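Local coordinates for protein 3-carboxy-cis,cis-muconate cycloisomerase (Pseudomonas putida, PDB 1RE5) that belongs to the cycloisomerases of the fumarase/aspartase-type lyase superfamily and assembles from four largely helical subunits, at residues L136-L148 with V160-L173. Sequence-based numbering, arbitrary orientation.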
ATOM      1  N   LEU D 136     -30.209  -5.878   7.446  1.00 29.84           N
ATOM      2  CA  LEU D 136     -29.489  -5.207   8.526  1.00 29.37           C
ATOM      3  C   LEU D 136     -30.431  -4.225   9.198  1.00 28.82           C
ATOM      4  O   LEU D 136     -30.364  -3.996  10.406  1.00 26.65           O
ATOM      5  CB  LEU D 136     -28.294  -4.464   7.956  1.00 30.00           C
ATOM      6  CG  LEU D 136     -26.972  -4.593   8.683  1.00 28.89           C
ATOM      7  CD1 LEU D 136     -26.718  -6.034   9.051  1.00 28.73           C
ATOM      8  CD2 LEU D 136     -25.884  -4.068   7.756  1.00 30.81           C
ATOM      9  N   SER D 137     -31.316  -3.655   8.387  1.00 29.41           N
ATOM     10  CA  SER D 137     -32.311  -2.700   8.848  1.00 29.62           C
ATOM     11  C   SER D 137     -33.285  -3.350   9.834  1.00 28.80           C
ATOM     12  O   SER D 137     -33.634  -2.760  10.853  1.00 28.78           O
ATOM     13  CB  SER D 137     -33.084  -2.159   7.654  1.00 29.80           C
ATOM     14  OG  SER D 137     -34.192  -1.407   8.099  1.00 33.78           O
ATOM     15  N   GLN D 138     -33.722  -4.565   9.522  1.00 27.65           N
ATOM     16  CA  GLN D 138     -34.652  -5.287  10.377  1.00 28.48           C
ATOM     17  C   GLN D 138     -34.018  -5.652  11.717  1.00 26.87           C
ATOM     18  O   GLN D 138     -34.602  -5.435  12.774  1.00 24.91           O
ATOM     19  CB  GLN D 138     -35.125  -6.548   9.668  1.00 30.56           C
ATOM     20  CG  GLN D 138     -35.823  -6.277   8.368  1.00 32.94           C
ATOM     21  CD  GLN D 138     -36.588  -7.478   7.866  1.00 37.17           C
ATOM     22  OE1 GLN D 138     -37.208  -7.426   6.805  1.00 38.72           O
ATOM     23  NE2 GLN D 138     -36.562  -8.571   8.632  1.00 39.32           N
ATOM     24  N   GLN D 139     -32.822  -6.222  11.658  1.00 26.84           N
ATOM     25  CA  GLN D 139     -32.081  -6.592  12.858  1.00 26.32           C
ATOM     26  C   GLN D 139     -31.868  -5.356  13.741  1.00 25.67           C
ATOM     27  O   GLN D 139     -31.990  -5.424  14.954  1.00 25.29           O
ATOM     28  CB  GLN D 139     -30.727  -7.192  12.472  1.00 25.50           C
ATOM     29  CG  GLN D 139     -30.809  -8.455  11.636  1.00 24.76           C
ATOM     30  CD  GLN D 139     -31.246  -9.663  12.440  1.00 25.18           C
ATOM     31  OE1 GLN D 139     -31.108 -10.796  11.989  1.00 25.35           O
ATOM     32  NE2 GLN D 139     -31.776  -9.431  13.637  1.00 25.23           N
ATOM     33  N   ALA D 140     -31.545  -4.223  13.129  1.00 25.89           N
ATOM     34  CA  ALA D 140     -31.344  -2.996  13.887  1.00 25.50           C
ATOM     35  C   ALA D 140     -32.610  -2.701  14.684  1.00 25.47           C
ATOM     36  O   ALA D 140     -32.563  -2.475  15.887  1.00 25.07           O
ATOM     37  CB  ALA D 140     -31.034  -1.836  12.939  1.00 25.43           C
ATOM     38  N   LEU D 141     -33.748  -2.704  14.003  1.00 25.92           N
ATOM     39  CA  LEU D 141     -35.017  -2.450  14.670  1.00 26.91           C
ATOM     40  C   LEU D 141     -35.302  -3.502  15.727  1.00 26.95           C
ATOM     41  O   LEU D 141     -35.643  -3.175  16.858  1.00 27.54           O
ATOM     42  CB  LEU D 141     -36.163  -2.441  13.660  1.00 27.50           C
ATOM     43  CG  LEU D 141     -36.264  -1.222  12.744  1.00 27.84           C
ATOM     44  CD1 LEU D 141     -37.306  -1.497  11.667  1.00 25.84           C
ATOM     45  CD2 LEU D 141     -36.616   0.012  13.564  1.00 25.91           C
ATOM     46  N   LYS D 142     -35.168  -4.767  15.349  1.00 27.67           N
ATOM     47  CA  LYS D 142     -35.418  -5.872  16.262  1.00 27.27           C
ATOM     48  C   LYS D 142     -34.665  -5.735  17.571  1.00 28.32           C
ATOM     49  O   LYS D 142     -35.216  -6.034  18.628  1.00 30.50           O
ATOM     50  CB  LYS D 142     -35.047  -7.204  15.617  1.00 27.01           C
ATOM     51  CG  LYS D 142     -35.144  -8.389  16.561  1.00 27.11           C
ATOM     52  CD  LYS D 142     -35.103  -9.701  15.793  1.00 29.73           C
ATOM     53  CE  LYS D 142     -35.264 -10.905  16.713  1.00 29.51           C
ATOM     54  NZ  LYS D 142     -35.280 -12.180  15.955  1.00 31.04           N
ATOM     55  N   HIS D 143     -33.414  -5.294  17.512  1.00 27.01           N
ATOM     56  CA  HIS D 143     -32.621  -5.145  18.724  1.00 26.81           C
ATOM     57  C   HIS D 143     -32.357  -3.685  19.086  1.00 27.48           C
ATOM     58  O   HIS D 143     -31.386  -3.369  19.775  1.00 28.27           O
ATOM     59  CB  HIS D 143     -31.283  -5.887  18.585  1.00 26.93           C
ATOM     60  CG  HIS D 143     -31.418  -7.375  18.493  1.00 27.99           C
ATOM     61  ND1 HIS D 143     -31.481  -8.044  17.288  1.00 29.21           N
ATOM     62  CD2 HIS D 143     -31.513  -8.326  19.453  1.00 27.58           C
ATOM     63  CE1 HIS D 143     -31.608  -9.340  17.512  1.00 29.42           C
ATOM     64  NE2 HIS D 143     -31.630  -9.538  18.817  1.00 27.43           N
ATOM     65  N   ALA D 144     -33.222  -2.792  18.628  1.00 27.34           N
ATOM     66  CA  ALA D 144     -33.057  -1.367  18.906  1.00 28.11           C
ATOM     67  C   ALA D 144     -32.865  -1.058  20.381  1.00 28.53           C
ATOM     68  O   ALA D 144     -32.290  -0.035  20.735  1.00 28.89           O
ATOM     69  CB  ALA D 144     -34.253  -0.583  18.379  1.00 27.26           C
ATOM     70  N   ASP D 145     -33.336  -1.932  21.256  1.00 29.57           N
ATOM     71  CA  ASP D 145     -33.181  -1.646  22.671  1.00 30.72           C
ATOM     72  C   ASP D 145     -32.698  -2.788  23.556  1.00 29.35           C
ATOM     73  O   ASP D 145     -32.939  -2.782  24.764  1.00 30.08           O
ATOM     74  CB  ASP D 145     -34.480  -1.048  23.229  1.00 33.35           C
ATOM     75  CG  ASP D 145     -35.684  -1.897  22.928  1.00 35.58           C
ATOM     76  OD1 ASP D 145     -36.815  -1.390  23.064  1.00 37.87           O
ATOM     77  OD2 ASP D 145     -35.502  -3.076  22.553  1.00 38.38           O
ATOM     78  N   THR D 146     -32.036  -3.780  22.971  1.00 26.99           N
ATOM     79  CA  THR D 146     -31.482  -4.832  23.798  1.00 26.13           C
ATOM     80  C   THR D 146     -30.124  -4.228  24.205  1.00 25.08           C
ATOM     81  O   THR D 146     -29.273  -3.925  23.363  1.00 24.31           O
ATOM     82  CB  THR D 146     -31.358  -6.195  23.034  1.00 25.60           C
ATOM     83  OG1 THR D 146     -30.024  -6.690  23.127  1.00 28.02           O
ATOM     84  CG2 THR D 146     -31.745  -6.059  21.620  1.00 22.76           C
ATOM     85  N   PRO D 147     -29.934  -3.989  25.507  1.00 23.91           N
ATOM     86  CA  PRO D 147     -28.690  -3.401  26.013  1.00 23.80           C
ATOM     87  C   PRO D 147     -27.448  -4.288  26.121  1.00 22.87           C
ATOM     88  O   PRO D 147     -27.526  -5.457  26.498  1.00 24.31           O
ATOM     89  CB  PRO D 147     -29.113  -2.842  27.369  1.00 24.91           C
ATOM     90  CG  PRO D 147     -30.114  -3.856  27.830  1.00 23.66           C
ATOM     91  CD  PRO D 147     -30.922  -4.154  26.587  1.00 22.06           C
ATOM     92  N   LEU D 148     -26.307  -3.703  25.770  1.00 20.08           N
ATOM     93  CA  LEU D 148     -25.016  -4.371  25.844  1.00 18.34           C
ATOM     94  C   LEU D 148     -24.067  -3.260  26.319  1.00 18.02           C
ATOM     95  O   LEU D 148     -24.366  -2.079  26.147  1.00 16.96           O
ATOM     96  CB  LEU D 148     -24.600  -4.999  24.464  1.00 14.98           C
ATOM     97  CG  LEU D 148     -24.192  -4.341  23.120  1.00  8.98           C
ATOM     98  CD1 LEU D 148     -23.897  -5.324  22.000  1.00  1.77           C
ATOM     99  CD2 LEU D 148     -25.311  -3.506  22.696  1.00 14.17           C
ATOM    100  N   VAL D 160     -24.847   0.780  25.543  1.00 26.49           N
ATOM    101  CA  VAL D 160     -25.098   0.940  24.128  1.00 25.41           C
ATOM    102  C   VAL D 160     -26.167  -0.130  23.824  1.00 26.10           C
ATOM    103  O   VAL D 160     -26.514  -0.925  24.694  1.00 27.34           O
ATOM    104  CB  VAL D 160     -23.743   0.713  23.365  1.00 25.54           C
ATOM    105  CG1 VAL D 160     -23.902  -0.251  22.203  1.00 24.25           C
ATOM    106  CG2 VAL D 160     -23.184   2.061  22.917  1.00 22.47           C
ATOM    107  N   THR D 161     -26.705  -0.150  22.614  1.00 25.79           N
ATOM    108  CA  THR D 161     -27.727  -1.124  22.268  1.00 24.73           C
ATOM    109  C   THR D 161     -27.213  -1.930  21.067  1.00 24.19           C
ATOM    110  O   THR D 161     -26.416  -1.424  20.281  1.00 23.94           O
ATOM    111  CB  THR D 161     -29.035  -0.374  21.933  1.00 24.72           C
ATOM    112  OG1 THR D 161     -30.152  -1.141  22.369  1.00 29.59           O
ATOM    113  CG2 THR D 161     -29.167  -0.147  20.458  1.00 22.77           C
ATOM    114  N   LEU D 162     -27.632  -3.182  20.911  1.00 24.10           N
ATOM    115  CA  LEU D 162     -27.131  -3.946  19.759  1.00 24.15           C
ATOM    116  C   LEU D 162     -27.616  -3.303  18.470  1.00 24.78           C
ATOM    117  O   LEU D 162     -26.884  -3.257  17.473  1.00 26.03           O
ATOM    118  CB  LEU D 162     -27.575  -5.420  19.799  1.00 21.67           C
ATOM    119  CG  LEU D 162     -27.148  -6.265  18.581  1.00 20.13           C
ATOM    120  CD1 LEU D 162     -25.631  -6.252  18.448  1.00 20.47           C
ATOM    121  CD2 LEU D 162     -27.637  -7.703  18.729  1.00 18.44           C
ATOM    122  N   GLY D 163     -28.854  -2.807  18.497  1.00 24.68           N
ATOM    123  CA  GLY D 163     -29.426  -2.161  17.329  1.00 23.20           C
ATOM    124  C   GLY D 163     -28.633  -0.930  16.927  1.00 23.74           C
ATOM    125  O   GLY D 163     -28.477  -0.633  15.733  1.00 23.18           O
ATOM    126  N   MET D 164     -28.123  -0.210  17.924  1.00 22.94           N
ATOM    127  CA  MET D 164     -27.340   0.989  17.666  1.00 22.15           C
ATOM    128  C   MET D 164     -26.114   0.583  16.852  1.00 23.46           C
ATOM    129  O   MET D 164     -25.799   1.206  15.829  1.00 25.17           O
ATOM    130  CB  MET D 164     -26.903   1.638  18.978  1.00 20.93           C
ATOM    131  CG  MET D 164     -26.464   3.081  18.838  1.00 21.17           C
ATOM    132  SD  MET D 164     -25.542   3.710  20.261  1.00 21.56           S
ATOM    133  CE  MET D 164     -26.507   3.087  21.557  1.00 24.35           C
ATOM    134  N   LYS D 165     -25.439  -0.478  17.288  1.00 21.76           N
ATOM    135  CA  LYS D 165     -24.259  -0.945  16.588  1.00 21.60           C
ATOM    136  C   LYS D 165     -24.604  -1.317  15.157  1.00 22.55           C
ATOM    137  O   LYS D 165     -23.979  -0.816  14.226  1.00 23.88           O
ATOM    138  CB  LYS D 165     -23.633  -2.141  17.317  1.00 22.85           C
ATOM    139  CG  LYS D 165     -23.127  -1.828  18.738  1.00 21.47           C
ATOM    140  CD  LYS D 165     -22.576  -3.071  19.416  1.00 22.44           C
ATOM    141  CE  LYS D 165     -21.202  -3.458  18.893  1.00 21.29           C
ATOM    142  NZ  LYS D 165     -20.147  -2.507  19.323  1.00 20.22           N
ATOM    143  N   LEU D 166     -25.594  -2.185  14.963  1.00 22.45           N
ATOM    144  CA  LEU D 166     -25.977  -2.575  13.610  1.00 22.49           C
ATOM    145  C   LEU D 166     -26.427  -1.377  12.785  1.00 23.02           C
ATOM    146  O   LEU D 166     -26.262  -1.359  11.572  1.00 25.45           O
ATOM    147  CB  LEU D 166     -27.101  -3.607  13.638  1.00 22.38           C
ATOM    148  CG  LEU D 166     -26.764  -4.963  14.256  1.00 23.37           C
ATOM    149  CD1 LEU D 166     -27.985  -5.848  14.217  1.00 20.67           C
ATOM    150  CD2 LEU D 166     -25.615  -5.610  13.489  1.00 23.20           C
ATOM    151  N   ALA D 167     -26.996  -0.369  13.436  1.00 23.33           N
ATOM    152  CA  ALA D 167     -27.457   0.825  12.721  1.00 22.83           C
ATOM    153  C   ALA D 167     -26.281   1.561  12.072  1.00 22.11           C
ATOM    154  O   ALA D 167     -26.406   2.118  10.983  1.00 22.94           O
ATOM    155  CB  ALA D 167     -28.202   1.758  13.684  1.00 21.17           C
ATOM    156  N   GLY D 168     -25.141   1.579  12.755  1.00 21.46           N
ATOM    157  CA  GLY D 168     -23.962   2.224  12.197  1.00 20.05           C
ATOM    158  C   GLY D 168     -23.492   1.547  10.915  1.00 18.24           C
ATOM    159  O   GLY D 168     -23.059   2.215   9.982  1.00 17.35           O
ATOM    160  N   VAL D 169     -23.562   0.219  10.863  1.00 18.02           N
ATOM    161  CA  VAL D 169     -23.156  -0.485   9.660  1.00 18.63           C
ATOM    162  C   VAL D 169     -24.160  -0.126   8.580  1.00 18.94           C
ATOM    163  O   VAL D 169     -23.780   0.132   7.437  1.00 20.36           O
ATOM    164  CB  VAL D 169     -23.117  -2.018   9.856  1.00 18.14           C
ATOM    165  CG1 VAL D 169     -22.679  -2.693   8.545  1.00 14.79           C
ATOM    166  CG2 VAL D 169     -22.144  -2.375  10.980  1.00 15.27           C
ATOM    167  N   LEU D 170     -25.441  -0.097   8.946  1.00 19.41           N
ATOM    168  CA  LEU D 170     -26.493   0.279   7.993  1.00 18.83           C
ATOM    169  C   LEU D 170     -26.185   1.666   7.429  1.00 18.96           C
ATOM    170  O   LEU D 170     -26.198   1.864   6.215  1.00 22.05           O
ATOM    171  CB  LEU D 170     -27.875   0.307   8.664  1.00 17.32           C
ATOM    172  CG  LEU D 170     -29.039   0.741   7.751  1.00 17.51           C
ATOM    173  CD1 LEU D 170     -29.141  -0.205   6.539  1.00 14.69           C
ATOM    174  CD2 LEU D 170     -30.349   0.756   8.533  1.00 14.03           C
ATOM    175  N   GLY D 171     -25.903   2.622   8.308  1.00 17.10           N
ATOM    176  CA  GLY D 171     -25.593   3.959   7.847  1.00 17.30           C
ATOM    177  C   GLY D 171     -24.507   3.969   6.792  1.00 18.39           C
ATOM    178  O   GLY D 171     -24.677   4.561   5.737  1.00 18.48           O
ATOM    179  N   ALA D 172     -23.386   3.315   7.076  1.00 20.06           N
ATOM    180  CA  ALA D 172     -22.277   3.268   6.143  1.00 20.52           C
ATOM    181  C   ALA D 172     -22.720   2.677   4.818  1.00 21.70           C
ATOM    182  O   ALA D 172     -22.415   3.239   3.761  1.00 22.93           O
ATOM    183  CB  ALA D 172     -21.147   2.439   6.721  1.00 22.20           C
ATOM    184  N   LEU D 173     -23.435   1.551   4.867  1.00 20.13           N
ATOM    185  CA  LEU D 173     -23.898   0.898   3.639  1.00 21.15           C
ATOM    186  C   LEU D 173     -24.783   1.812   2.781  1.00 22.51           C
ATOM    187  O   LEU D 173     -24.695   1.799   1.543  1.00 22.89           O
ATOM    188  CB  LEU D 173     -24.649  -0.397   3.966  1.00 20.25           C
ATOM    189  CG  LEU D 173     -23.790  -1.560   4.477  1.00 20.23           C
ATOM    190  CD1 LEU D 173     -24.636  -2.802   4.617  1.00 21.06           C
ATOM    191  CD2 LEU D 173     -22.664  -1.828   3.511  1.00 19.31           C
TER
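Leu136 enters as a knob among Leu166, Val169, Leu170 and Leu173, its CD2 lying 3.6 Å from Val169 CG1 and meeting Leu173 CD1 as well, with the side chains crossing nearly at right angles. One helical turn on, the backbones draw together: Ala140 and Gly163 bring their CA atoms within 4.0 Å, an approach that the missing side chain of Gly163 permits. Where helix 106-142 ends and helix 162-187 begins, Leu162 holds CG anti to its backbone N (chi1 177°); with chi2 at 59°, this lays CD2 over one face of the His143 ring, 4.0 Å from the centroid, in a CH-pi contact; Lys142 CG lies over the rim of the opposite face.

Backbone groups and one side-chain hydroxyl fix this turn. His143 O is gripped from both faces of its carbonyl plane, by Thr146 N within the type I turn and by Gly163 N at 2.9 Å. Thr161 OG1 donates to Ala144 O from above the carbonyl plane, whereas Leu162 N meets Thr146 O almost head-on, 3.0 Å away. Beyond, Leu148 and Val160 exchange two backbone bonds as an antiparallel hydrogen-bonded pair.

Farther out, Phe250 of helix 231-257 backs Leu166 and Val169, while Lys165 reaches Glu314 of the second subunit in a salt bridge. Helix segments 136-142 and 162-173, near-antiparallel (157°) and joined through a small antiparallel sheet, thus form a helical hairpin within the long helical bundle of this lyase superfamily.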